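Local coordinates for protein hexokinase (Schistosoma mansoni, PDB 1BDG) that catalyses the ATP-dependent phosphorylation of glucose and other hexoses to hexose 6-phosphates, the first step of glycolysis, at residues 10-15 against 300-305; 293-298 against 364-369. All coordinates share one frame; numbering follows the deposited sequence.

Interaction 1: 10-15 against 300-305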
ATOM      1  N   GLU A  10      13.029 -31.265  -2.725  1.00 21.24           N
ATOM      2  CA  GLU A  10      11.838 -31.774  -2.055  1.00 23.56           C
ATOM      3  C   GLU A  10      11.729 -31.323  -0.593  1.00 23.08           C
ATOM      4  O   GLU A  10      10.638 -31.330  -0.023  1.00 22.28           O
ATOM      5  CB  GLU A  10      11.731 -33.291  -2.179  1.00 25.71           C
ATOM      6  CG  GLU A  10      10.808 -33.733  -3.335  1.00 29.69           C
ATOM      7  CD  GLU A  10      11.508 -34.604  -4.375  1.00 30.08           C
ATOM      8  OE1 GLU A  10      12.460 -34.096  -5.005  1.00 31.33           O
ATOM      9  OE2 GLU A  10      11.096 -35.781  -4.566  1.00 28.18           O
ATOM     10  N   LYS A  11      12.854 -30.935   0.012  1.00 22.74           N
ATOM     11  CA  LYS A  11      12.847 -30.427   1.386  1.00 21.13           C
ATOM     12  C   LYS A  11      12.247 -29.018   1.335  1.00 22.02           C
ATOM     13  O   LYS A  11      11.355 -28.665   2.132  1.00 20.89           O
ATOM     14  CB  LYS A  11      14.264 -30.338   1.936  1.00 21.02           C
ATOM     15  CG  LYS A  11      14.894 -31.661   2.145  1.00 23.76           C
ATOM     16  CD  LYS A  11      16.343 -31.545   2.555  1.00 25.08           C
ATOM     17  CE  LYS A  11      16.836 -32.914   3.051  1.00 25.43           C
ATOM     18  NZ  LYS A  11      18.322 -32.994   3.192  1.00 27.45           N
ATOM     19  N   VAL A  12      12.731 -28.218   0.380  1.00 21.20           N
ATOM     20  CA  VAL A  12      12.247 -26.855   0.211  1.00 19.24           C
ATOM     21  C   VAL A  12      10.729 -26.883  -0.009  1.00 20.23           C
ATOM     22  O   VAL A  12      10.001 -26.019   0.496  1.00 22.61           O
ATOM     23  CB  VAL A  12      12.963 -26.133  -0.962  1.00 17.08           C
ATOM     24  CG1 VAL A  12      12.397 -24.738  -1.167  1.00 13.90           C
ATOM     25  CG2 VAL A  12      14.435 -26.052  -0.686  1.00 15.10           C
ATOM     26  N   VAL A  13      10.236 -27.885  -0.719  1.00 15.79           N
ATOM     27  CA  VAL A  13       8.804 -27.953  -0.933  1.00 17.18           C
ATOM     28  C   VAL A  13       8.049 -28.142   0.383  1.00 18.67           C
ATOM     29  O   VAL A  13       7.115 -27.406   0.693  1.00 21.33           O
ATOM     30  CB  VAL A  13       8.447 -29.066  -1.914  1.00 16.83           C
ATOM     31  CG1 VAL A  13       6.928 -29.311  -1.912  1.00 18.35           C
ATOM     32  CG2 VAL A  13       8.935 -28.680  -3.308  1.00 17.23           C
ATOM     33  N   GLU A  14       8.528 -29.075   1.192  1.00 20.37           N
ATOM     34  CA  GLU A  14       7.920 -29.406   2.469  1.00 18.58           C
ATOM     35  C   GLU A  14       7.954 -28.239   3.467  1.00 18.26           C
ATOM     36  O   GLU A  14       7.009 -28.031   4.238  1.00 18.72           O
ATOM     37  CB  GLU A  14       8.625 -30.647   3.031  1.00 18.97           C
ATOM     38  CG  GLU A  14       7.753 -31.521   3.908  1.00 21.90           C
ATOM     39  CD  GLU A  14       6.472 -31.955   3.214  1.00 23.83           C
ATOM     40  OE1 GLU A  14       6.442 -31.952   1.951  1.00 23.63           O
ATOM     41  OE2 GLU A  14       5.493 -32.287   3.935  1.00 23.14           O
ATOM     42  N   ILE A  15       9.033 -27.469   3.431  1.00 17.38           N
ATOM     43  CA  ILE A  15       9.211 -26.327   4.331  1.00 17.69           C
ATOM     44  C   ILE A  15       8.305 -25.171   3.897  1.00 19.28           C
ATOM     45  O   ILE A  15       7.634 -24.534   4.730  1.00 19.27           O
ATOM     46  CB  ILE A  15      10.726 -25.896   4.368  1.00 16.91           C
ATOM     47  CG1 ILE A  15      11.559 -27.051   4.933  1.00 13.67           C
ATOM     48  CG2 ILE A  15      10.934 -24.604   5.175  1.00 12.45           C
ATOM     49  CD1 ILE A  15      12.968 -27.095   4.448  1.00 11.63           C
ATOM     50  N   VAL A 300      17.998 -17.357   4.485  1.00 16.16           N
ATOM     51  CA  VAL A 300      18.793 -17.453   5.716  1.00 17.10           C
ATOM     52  C   VAL A 300      18.446 -18.736   6.533  1.00 16.84           C
ATOM     53  O   VAL A 300      19.346 -19.414   7.052  1.00 17.10           O
ATOM     54  CB  VAL A 300      18.635 -16.170   6.568  1.00 17.33           C
ATOM     55  CG1 VAL A 300      19.149 -16.383   7.978  1.00 16.39           C
ATOM     56  CG2 VAL A 300      19.387 -15.030   5.906  1.00 16.25           C
ATOM     57  N   TYR A 301      17.164 -19.103   6.584  1.00 15.10           N
ATOM     58  CA  TYR A 301      16.743 -20.312   7.284  1.00 14.55           C
ATOM     59  C   TYR A 301      17.288 -21.540   6.554  1.00 16.79           C
ATOM     60  O   TYR A 301      17.853 -22.449   7.170  1.00 16.26           O
ATOM     61  CB  TYR A 301      15.218 -20.417   7.332  1.00 14.06           C
ATOM     62  CG  TYR A 301      14.743 -21.772   7.800  1.00 16.46           C
ATOM     63  CD1 TYR A 301      15.032 -22.229   9.086  1.00 16.42           C
ATOM     64  CD2 TYR A 301      14.031 -22.625   6.945  1.00 18.74           C
ATOM     65  CE1 TYR A 301      14.626 -23.498   9.514  1.00 18.18           C
ATOM     66  CE2 TYR A 301      13.623 -23.904   7.365  1.00 18.11           C
ATOM     67  CZ  TYR A 301      13.927 -24.325   8.651  1.00 17.74           C
ATOM     68  OH  TYR A 301      13.531 -25.565   9.080  1.00 18.69           O
ATOM     69  N   LEU A 302      17.072 -21.577   5.239  1.00 19.19           N
ATOM     70  CA  LEU A 302      17.520 -22.674   4.386  1.00 18.88           C
ATOM     71  C   LEU A 302      19.028 -22.848   4.456  1.00 19.79           C
ATOM     72  O   LEU A 302      19.529 -23.956   4.289  1.00 19.10           O
ATOM     73  CB  LEU A 302      17.134 -22.401   2.932  1.00 19.19           C
ATOM     74  CG  LEU A 302      15.694 -22.647   2.506  1.00 20.45           C
ATOM     75  CD1 LEU A 302      15.428 -22.013   1.134  1.00 17.35           C
ATOM     76  CD2 LEU A 302      15.423 -24.153   2.514  1.00 17.85           C
ATOM     77  N   VAL A 303      19.747 -21.749   4.660  1.00 19.63           N
ATOM     78  CA  VAL A 303      21.195 -21.797   4.741  1.00 22.78           C
ATOM     79  C   VAL A 303      21.684 -22.415   6.041  1.00 23.07           C
ATOM     80  O   VAL A 303      22.699 -23.119   6.043  1.00 26.28           O
ATOM     81  CB  VAL A 303      21.839 -20.395   4.505  1.00 24.31           C
ATOM     82  CG1 VAL A 303      23.177 -20.283   5.215  1.00 22.94           C
ATOM     83  CG2 VAL A 303      22.044 -20.162   3.010  1.00 23.14           C
ATOM     84  N   GLU A 304      20.972 -22.205   7.145  1.00 22.15           N
ATOM     85  CA  GLU A 304      21.437 -22.814   8.388  1.00 22.21           C
ATOM     86  C   GLU A 304      21.070 -24.274   8.488  1.00 20.85           C
ATOM     87  O   GLU A 304      21.548 -24.983   9.373  1.00 22.61           O
ATOM     88  CB  GLU A 304      20.981 -22.046   9.626  1.00 24.55           C
ATOM     89  CG  GLU A 304      19.515 -21.887   9.792  1.00 25.55           C
ATOM     90  CD  GLU A 304      19.183 -21.612  11.220  1.00 26.41           C
ATOM     91  OE1 GLU A 304      19.294 -20.437  11.652  1.00 26.45           O
ATOM     92  OE2 GLU A 304      18.846 -22.598  11.915  1.00 28.44           O
ATOM     93  N   GLN A 305      20.163 -24.705   7.627  1.00 19.98           N
ATOM     94  CA  GLN A 305      19.785 -26.107   7.559  1.00 19.84           C
ATOM     95  C   GLN A 305      20.660 -26.763   6.480  1.00 19.90           C
ATOM     96  O   GLN A 305      20.351 -27.850   6.018  1.00 23.29           O
ATOM     97  CB  GLN A 305      18.314 -26.270   7.163  1.00 18.22           C
ATOM     98  CG  GLN A 305      17.335 -25.745   8.172  1.00 17.46           C
ATOM     99  CD  GLN A 305      17.497 -26.390   9.531  1.00 16.43           C
ATOM    100  OE1 GLN A 305      17.289 -27.588   9.685  1.00 14.45           O
ATOM    101  NE2 GLN A 305      17.847 -25.587  10.535  1.00 15.15           N
TER

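Interaction 2: 293-298 against 364-369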
ATOM      1  N   GLU A 293      11.742  -9.346   1.882  1.00 22.09           N
ATOM      2  CA  GLU A 293      12.280  -9.739   3.165  1.00 21.44           C
ATOM      3  C   GLU A 293      11.839 -11.163   3.477  1.00 22.25           C
ATOM      4  O   GLU A 293      12.568 -11.910   4.142  1.00 24.86           O
ATOM      5  CB  GLU A 293      11.831  -8.737   4.235  1.00 19.54           C
ATOM      6  CG  GLU A 293      12.634  -8.732   5.551  1.00 22.43           C
ATOM      7  CD  GLU A 293      14.157  -8.500   5.410  1.00 24.06           C
ATOM      8  OE1 GLU A 293      14.685  -8.372   4.276  1.00 23.00           O
ATOM      9  OE2 GLU A 293      14.838  -8.480   6.461  1.00 19.62           O
ATOM     10  N   LEU A 294      10.694 -11.579   2.948  1.00 20.69           N
ATOM     11  CA  LEU A 294      10.215 -12.932   3.213  1.00 18.49           C
ATOM     12  C   LEU A 294      11.135 -13.978   2.602  1.00 19.99           C
ATOM     13  O   LEU A 294      11.454 -14.976   3.253  1.00 20.14           O
ATOM     14  CB  LEU A 294       8.767 -13.134   2.727  1.00 16.51           C
ATOM     15  CG  LEU A 294       7.674 -12.962   3.788  1.00 14.12           C
ATOM     16  CD1 LEU A 294       6.303 -13.060   3.178  1.00 11.73           C
ATOM     17  CD2 LEU A 294       7.851 -13.996   4.875  1.00 12.33           C
ATOM     18  N   VAL A 295      11.551 -13.756   1.354  1.00 20.36           N
ATOM     19  CA  VAL A 295      12.448 -14.683   0.659  1.00 17.25           C
ATOM     20  C   VAL A 295      13.818 -14.670   1.308  1.00 16.09           C
ATOM     21  O   VAL A 295      14.500 -15.679   1.311  1.00 16.25           O
ATOM     22  CB  VAL A 295      12.618 -14.344  -0.814  1.00 18.01           C
ATOM     23  CG1 VAL A 295      13.435 -15.423  -1.490  1.00 18.03           C
ATOM     24  CG2 VAL A 295      11.260 -14.198  -1.482  1.00 18.08           C
ATOM     25  N   ARG A 296      14.227 -13.532   1.853  1.00 15.71           N
ATOM     26  CA  ARG A 296      15.512 -13.462   2.534  1.00 15.23           C
ATOM     27  C   ARG A 296      15.442 -14.323   3.783  1.00 14.42           C
ATOM     28  O   ARG A 296      16.373 -15.072   4.071  1.00 17.69           O
ATOM     29  CB  ARG A 296      15.883 -12.035   2.947  1.00 12.97           C
ATOM     30  CG  ARG A 296      17.382 -11.895   3.229  1.00 12.08           C
ATOM     31  CD  ARG A 296      17.772 -10.533   3.703  1.00 12.11           C
ATOM     32  NE  ARG A 296      17.112 -10.225   4.962  1.00 14.01           N
ATOM     33  CZ  ARG A 296      17.590 -10.549   6.154  1.00 15.71           C
ATOM     34  NH1 ARG A 296      18.752 -11.187   6.252  1.00 16.13           N
ATOM     35  NH2 ARG A 296      16.875 -10.284   7.246  1.00 14.91           N
ATOM     36  N   HIS A 297      14.358 -14.184   4.543  1.00 13.06           N
ATOM     37  CA  HIS A 297      14.177 -14.966   5.755  1.00 11.99           C
ATOM     38  C   HIS A 297      14.157 -16.448   5.458  1.00 12.53           C
ATOM     39  O   HIS A 297      14.786 -17.216   6.155  1.00 15.15           O
ATOM     40  CB  HIS A 297      12.919 -14.544   6.502  1.00 10.26           C
ATOM     41  CG  HIS A 297      13.145 -13.395   7.426  1.00  9.33           C
ATOM     42  ND1 HIS A 297      13.230 -12.095   6.983  1.00 12.84           N
ATOM     43  CD2 HIS A 297      13.395 -13.358   8.751  1.00 10.74           C
ATOM     44  CE1 HIS A 297      13.528 -11.301   7.996  1.00 11.80           C
ATOM     45  NE2 HIS A 297      13.633 -12.047   9.085  1.00 11.81           N
ATOM     46  N   ILE A 298      13.455 -16.850   4.410  1.00 12.97           N
ATOM     47  CA  ILE A 298      13.404 -18.249   4.046  1.00 14.19           C
ATOM     48  C   ILE A 298      14.830 -18.701   3.737  1.00 16.16           C
ATOM     49  O   ILE A 298      15.305 -19.689   4.292  1.00 17.14           O
ATOM     50  CB  ILE A 298      12.494 -18.467   2.818  1.00 15.27           C
ATOM     51  CG1 ILE A 298      11.057 -18.052   3.154  1.00 13.08           C
ATOM     52  CG2 ILE A 298      12.560 -19.929   2.371  1.00 13.59           C
ATOM     53  CD1 ILE A 298      10.261 -17.546   1.975  1.00 10.39           C
ATOM     54  N   ARG A 364      14.173 -19.608  -6.754  1.00 19.77           N
ATOM     55  CA  ARG A 364      13.062 -19.145  -7.603  1.00 19.91           C
ATOM     56  C   ARG A 364      11.734 -19.704  -7.070  1.00 19.21           C
ATOM     57  O   ARG A 364      10.677 -19.104  -7.229  1.00 19.50           O
ATOM     58  CB  ARG A 364      13.262 -19.573  -9.068  1.00 19.56           C
ATOM     59  CG  ARG A 364      12.351 -18.859 -10.070  1.00 21.97           C
ATOM     60  CD  ARG A 364      11.622 -19.857 -10.960  1.00 25.30           C
ATOM     61  NE  ARG A 364      10.847 -19.249 -12.048  1.00 28.16           N
ATOM     62  CZ  ARG A 364       9.781 -18.459 -11.884  1.00 29.73           C
ATOM     63  NH1 ARG A 364       9.346 -18.151 -10.658  1.00 26.33           N
ATOM     64  NH2 ARG A 364       9.125 -17.995 -12.956  1.00 27.55           N
ATOM     65  N   TYR A 365      11.798 -20.859  -6.427  1.00 18.99           N
ATOM     66  CA  TYR A 365      10.608 -21.470  -5.862  1.00 17.62           C
ATOM     67  C   TYR A 365      10.207 -20.662  -4.625  1.00 18.33           C
ATOM     68  O   TYR A 365       9.027 -20.389  -4.401  1.00 20.33           O
ATOM     69  CB  TYR A 365      10.902 -22.923  -5.498  1.00 17.99           C
ATOM     70  CG  TYR A 365       9.711 -23.694  -4.996  1.00 16.39           C
ATOM     71  CD1 TYR A 365       8.717 -24.124  -5.867  1.00 15.15           C
ATOM     72  CD2 TYR A 365       9.597 -24.020  -3.644  1.00 16.30           C
ATOM     73  CE1 TYR A 365       7.636 -24.865  -5.405  1.00 18.01           C
ATOM     74  CE2 TYR A 365       8.525 -24.754  -3.168  1.00 17.53           C
ATOM     75  CZ  TYR A 365       7.549 -25.179  -4.049  1.00 19.63           C
ATOM     76  OH  TYR A 365       6.509 -25.936  -3.577  1.00 20.17           O
ATOM     77  N   ALA A 366      11.192 -20.251  -3.835  1.00 16.94           N
ATOM     78  CA  ALA A 366      10.912 -19.452  -2.657  1.00 16.21           C
ATOM     79  C   ALA A 366      10.196 -18.159  -3.073  1.00 16.10           C
ATOM     80  O   ALA A 366       9.189 -17.802  -2.477  1.00 17.26           O
ATOM     81  CB  ALA A 366      12.204 -19.169  -1.887  1.00 14.59           C
ATOM     82  N   CYS A 367      10.681 -17.500  -4.128  1.00 16.39           N
ATOM     83  CA  CYS A 367      10.069 -16.269  -4.665  1.00 17.40           C
ATOM     84  C   CYS A 367       8.621 -16.515  -5.099  1.00 17.76           C
ATOM     85  O   CYS A 367       7.711 -15.821  -4.654  1.00 17.17           O
ATOM     86  CB  CYS A 367      10.830 -15.745  -5.895  1.00 15.42           C
ATOM     87  SG  CYS A 367      12.429 -14.959  -5.609  1.00 20.74           S
ATOM     88  N   GLU A 368       8.443 -17.453  -6.031  1.00 18.93           N
ATOM     89  CA  GLU A 368       7.134 -17.848  -6.553  1.00 19.08           C
ATOM     90  C   GLU A 368       6.119 -18.100  -5.428  1.00 19.04           C
ATOM     91  O   GLU A 368       4.980 -17.650  -5.505  1.00 18.61           O
ATOM     92  CB  GLU A 368       7.269 -19.123  -7.412  1.00 21.24           C
ATOM     93  CG  GLU A 368       5.935 -19.735  -7.824  1.00 25.04           C
ATOM     94  CD  GLU A 368       6.046 -21.183  -8.310  1.00 28.00           C
ATOM     95  OE1 GLU A 368       6.270 -22.096  -7.477  1.00 27.52           O
ATOM     96  OE2 GLU A 368       5.871 -21.415  -9.527  1.00 29.56           O
ATOM     97  N   MET A 369       6.530 -18.835  -4.398  1.00 18.01           N
ATOM     98  CA  MET A 369       5.652 -19.139  -3.279  1.00 17.42           C
ATOM     99  C   MET A 369       5.189 -17.859  -2.622  1.00 17.65           C
ATOM    100  O   MET A 369       3.987 -17.607  -2.505  1.00 19.25           O
ATOM    101  CB  MET A 369       6.355 -20.007  -2.228  1.00 17.54           C
ATOM    102  CG  MET A 369       6.623 -21.432  -2.648  1.00 16.47           C
ATOM    103  SD  MET A 369       5.216 -22.200  -3.415  1.00 13.80           S
ATOM    104  CE  MET A 369       4.504 -23.057  -2.047  1.00 13.04           C
TER

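Interaction 1: 10-15 against 300-305
With its CG2 anti to the backbone N, I15 sets that methyl against the aromatic ring of Y301; the CB of Y301 already points at helix 5-16, and with CG anti to N (chi1 169°) the CE2 edge of the ring lies by the isoleucine. I15 CG2 comes up to Y301 CE2 at 3.5 Å, meeting the ring at its edge, near the ring plane, rather than over a face. One face of the ring is taken up from within its own segment, where Q305 CG lies 3.6 Å above the plane, offset toward the rim. The second pair is purely aliphatic: V12 CG2 touches L302 CD2 at 3.8 Å, the two side chains crossing at about a right angle. The same L302 CD2 also receives I15 CD1, more loosely, at 4.3 Å, and is thus the point on which both residues of the first helix converge. Across axes 12.1 Å apart, the branched I15 and L302 and the aromatic Y301 reach one another by their ends; V12, shorter, relies on the leucine's CD2 coming to it. No hydrogen bond joins the segments. V12 and L302 both also touch I362 of helix 357-389, which takes part in the same apolar cluster. The arrangement is an apolar helix-helix contact, steeply crossed at 130°, that fastens the N-terminal helix of hexokinase onto the predicted large subdomain, to which only 300-305 of the two segments belongs, away from the sugar and nucleotide sites.

Interaction 2: 293-298 against 364-369
A366 meets both V295 and I298 with its one methyl, two residues on from R364, whose CB points away from helix 288-304 and whose charge is spent on a salt bridge to E332. V295 CG1 lies 4.0 Å from A366 CB, and I298 CG2 approaches the same A366 CB more loosely, at 4.3 Å. Alanine fits here because its side chain is short: the CA atoms of V295 and A366 are 6.0 Å apart. The longer, branched I298 reaches the methyl from one turn further along its helix. This is an apolar helix-helix interface, its helices running in roughly opposite directions at 137°, within the predicted large subdomain of the hexokinase fold, a member of the actin-like ATPase clan. Next along, C367 turns its CB away, and being small it lets V295 CG2 close on C367 CA at 4.0 Å. With CG1 anti to the backbone N (chi1 -174°), V295 lays CG1 against A366 CB and, at 4.3 Å, C367 SG, while CG2 sits over C367 CA; the two methyls of this beta-branched residue thus cover two neighbours. V295 and C367 both continue onto L328, which probably lines the ATP site, as in related hexokinases. On the side of helix 288-304 facing away from 364-369, polar groups pair among themselves. R296 grips E293 side-on, NE to OE1 at 3.1 Å and NH2 to OE2 at 2.8 Å, the latter a salt bridge, meeting the carboxylate from above its plane, a little over 40° out of it. H297 ND1 bonds to E293 O at 2.9 Å, while H297 N reaches that oxygen from the opposite face, which fixes the imidazole along the helix.

Overall arrangement
Interactions 1 and 2 both use helix 288-304, at successive places along its length, and their centres lie about 11 Å apart. Interaction 2 is the deeper: all its touching residues are buried, and it joins two helices of the predicted large subdomain. There small A366 and C367 meet valine and isoleucine beside the probable ATP site, and alanine is consistent with the closer approach of the helices. Interaction 1, farther from the chain's centre and only partly buried, brings a ring edge and branched ends together across a wider gap. Y365 links them: V12 CG1 and V13 CG2 pack on it, so the N-terminal helix packs on both helices, 288-304 and 357-389, that interaction 2 joins.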